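Iron-regulated outer membrane protein (PDB 4B7O) probably takes up iron across the meningococcal outer membrane, as a transporter of the TonB-dependent receptor family. Local coordinates at residues T69-L74 / E87-E92. Numbering follows the deposited sequence.
Sequences TNIVTL and ELLKEE
V72 and L89 meet through methyl groups, with V72 CG1 4.1 Å from L89 CD2. The same V72 CG1 lies 4.1 Å from L88 CG, and V72 CG2 reaches L88 CD1 at 4.2 Å. Both branches of V72 thus rest on L88, and one of them also meets L89. With chi1 at 58°, V72 CG1 is tucked between the backbone N and the carbonyl carbon and CG2 lies anti to the N; in this rotamer both methyls reach L88. I71 adds its short branch, I71 CG2, which sits 4.2 Å from L89 CD2. The side chains cross at about right angles; L89 meets both partners through CD2 alone.

Opposite V147 of strand 144-150 the edge strand holds two residues, I71 and V72, a classic beta bulge. It brings two successive side chains round to the end of helix 85-88.

The polar side chains of 87-92 bind one another and residues beyond the contact. K90 NZ bridges to E87 OE1 at 2.9 Å, on the syn lone pair, and also pairs with D692. E91 binds R657 and S642 of the barrel.

The contact itself is purely apolar. K90 and E91 tie the turn to the barrel, while E92 ties it to R68 on the plug strand that supplies I71 and V72.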
loop_
_atom_site.group_PDB
_atom_site.type_symbol
_atom_site.label_atom_id
_atom_site.label_comp_id
_atom_site.label_asym_id
_atom_site.label_seq_id
_atom_site.Cartn_x
_atom_site.Cartn_y
_atom_site.Cartn_z
ATOM N N THR A 69 6.983 7.323 11.243
ATOM C CA THR A 69 5.778 6.864 11.893
ATOM C C THR A 69 4.853 8.066 12.140
ATOM O O THR A 69 5.310 9.190 12.303
ATOM C CB THR A 69 6.016 5.932 13.113
ATOM O OG1 THR A 69 5.524 6.525 14.305
ATOM C CG2 THR A 69 7.472 5.547 13.302
ATOM N N ASN A 70 3.554 7.824 12.068
ATOM C CA ASN A 70 2.537 8.884 12.112
ATOM C C ASN A 70 2.800 9.971 11.099
ATOM O O ASN A 70 2.708 11.136 11.417
ATOM C CB ASN A 70 2.416 9.500 13.496
ATOM C CG ASN A 70 2.071 8.480 14.572
ATOM O OD1 ASN A 70 1.840 7.294 14.290
ATOM N ND2 ASN A 70 2.045 8.943 15.828
ATOM N N ILE A 71 3.150 9.601 9.876
ATOM C CA ILE A 71 3.145 10.565 8.811
ATOM C C ILE A 71 1.838 11.331 8.809
ATOM O O ILE A 71 1.803 12.530 8.621
ATOM C CB ILE A 71 3.252 9.897 7.473
ATOM C CG1 ILE A 71 4.659 9.441 7.262
ATOM C CG2 ILE A 71 2.938 10.896 6.384
ATOM C CD1 ILE A 71 4.639 8.326 6.257
ATOM N N VAL A 72 0.735 10.648 9.039
ATOM C CA VAL A 72 -0.454 11.407 9.213
ATOM C C VAL A 72 -1.236 10.886 10.392
ATOM O O VAL A 72 -1.259 9.714 10.683
ATOM C CB VAL A 72 -1.249 11.553 7.877
ATOM C CG1 VAL A 72 -1.598 10.204 7.301
ATOM C CG2 VAL A 72 -2.485 12.459 8.036
ATOM N N THR A 73 -1.864 11.816 11.066
ATOM C CA THR A 73 -2.491 11.590 12.329
ATOM C C THR A 73 -3.930 12.057 12.146
ATOM O O THR A 73 -4.220 12.822 11.210
ATOM C CB THR A 73 -1.719 12.417 13.388
ATOM O OG1 THR A 73 -1.572 11.667 14.584
ATOM C CG2 THR A 73 -2.354 13.749 13.671
ATOM N N LEU A 74 -4.821 11.588 13.021
ATOM C CA LEU A 74 -6.240 11.831 12.874
ATOM C C LEU A 74 -6.530 13.295 13.040
ATOM O O LEU A 74 -7.271 13.874 12.253
ATOM C CB LEU A 74 -7.076 10.998 13.847
ATOM C CG LEU A 74 -8.600 11.024 13.594
ATOM C CD1 LEU A 74 -8.965 10.569 12.190
ATOM C CD2 LEU A 74 -9.369 10.175 14.593
ATOM N N GLU A 87 -3.791 11.743 -2.094
ATOM C CA GLU A 87 -3.719 13.143 -1.733
ATOM C C GLU A 87 -3.160 13.307 -0.334
ATOM O O GLU A 87 -2.393 14.186 -0.099
ATOM C CB GLU A 87 -5.066 13.923 -1.872
ATOM C CG GLU A 87 -5.554 14.121 -3.320
ATOM C CD GLU A 87 -4.648 15.033 -4.141
ATOM O OE1 GLU A 87 -4.119 15.994 -3.581
ATOM O OE2 GLU A 87 -4.430 14.774 -5.338
ATOM N N LEU A 88 -3.575 12.470 0.583
ATOM C CA LEU A 88 -3.131 12.570 1.951
ATOM C C LEU A 88 -1.612 12.549 2.104
ATOM O O LEU A 88 -1.071 13.223 2.997
ATOM C CB LEU A 88 -3.697 11.397 2.761
ATOM C CG LEU A 88 -3.957 11.670 4.221
ATOM C CD1 LEU A 88 -4.482 13.087 4.446
ATOM C CD2 LEU A 88 -4.960 10.660 4.752
ATOM N N LEU A 89 -0.934 11.719 1.302
ATOM C CA LEU A 89 0.488 11.549 1.464
ATOM C C LEU A 89 1.218 12.244 0.303
ATOM O O LEU A 89 2.275 11.726 -0.161
ATOM C CB LEU A 89 0.839 10.076 1.445
ATOM C CG LEU A 89 -0.071 9.134 2.236
ATOM C CD1 LEU A 89 0.176 7.731 1.751
ATOM C CD2 LEU A 89 0.150 9.218 3.733
ATOM N N LYS A 90 0.661 13.356 -0.211
ATOM C CA LYS A 90 1.257 13.949 -1.393
ATOM C C LYS A 90 2.606 14.680 -1.141
ATOM O O LYS A 90 3.399 14.904 -2.065
ATOM C CB LYS A 90 0.293 14.852 -2.121
ATOM C CG LYS A 90 -0.002 16.161 -1.429
ATOM C CD LYS A 90 -1.027 16.948 -2.251
ATOM C CE LYS A 90 -0.794 16.740 -3.761
ATOM N NZ LYS A 90 -1.822 17.322 -4.699
ATOM N N GLU A 91 2.839 15.024 0.107
ATOM C CA GLU A 91 4.050 15.680 0.516
ATOM C C GLU A 91 5.189 14.709 0.820
ATOM O O GLU A 91 6.295 15.130 1.089
ATOM C CB GLU A 91 3.762 16.499 1.753
ATOM C CG GLU A 91 4.269 17.891 1.570
ATOM C CD GLU A 91 4.061 18.775 2.789
ATOM O OE1 GLU A 91 3.024 18.587 3.507
ATOM O OE2 GLU A 91 4.952 19.656 2.990
ATOM N N GLU A 92 4.910 13.421 0.833
ATOM C CA GLU A 92 5.963 12.432 0.979
ATOM C C GLU A 92 6.584 12.039 -0.366
ATOM O O GLU A 92 5.980 11.338 -1.148
ATOM C CB GLU A 92 5.453 11.221 1.728
ATOM C CG GLU A 92 6.456 10.068 1.720
ATOM C CD GLU A 92 7.884 10.393 2.226
ATOM O OE1 GLU A 92 7.949 10.824 3.423
ATOM O OE2 GLU A 92 8.915 10.182 1.437
#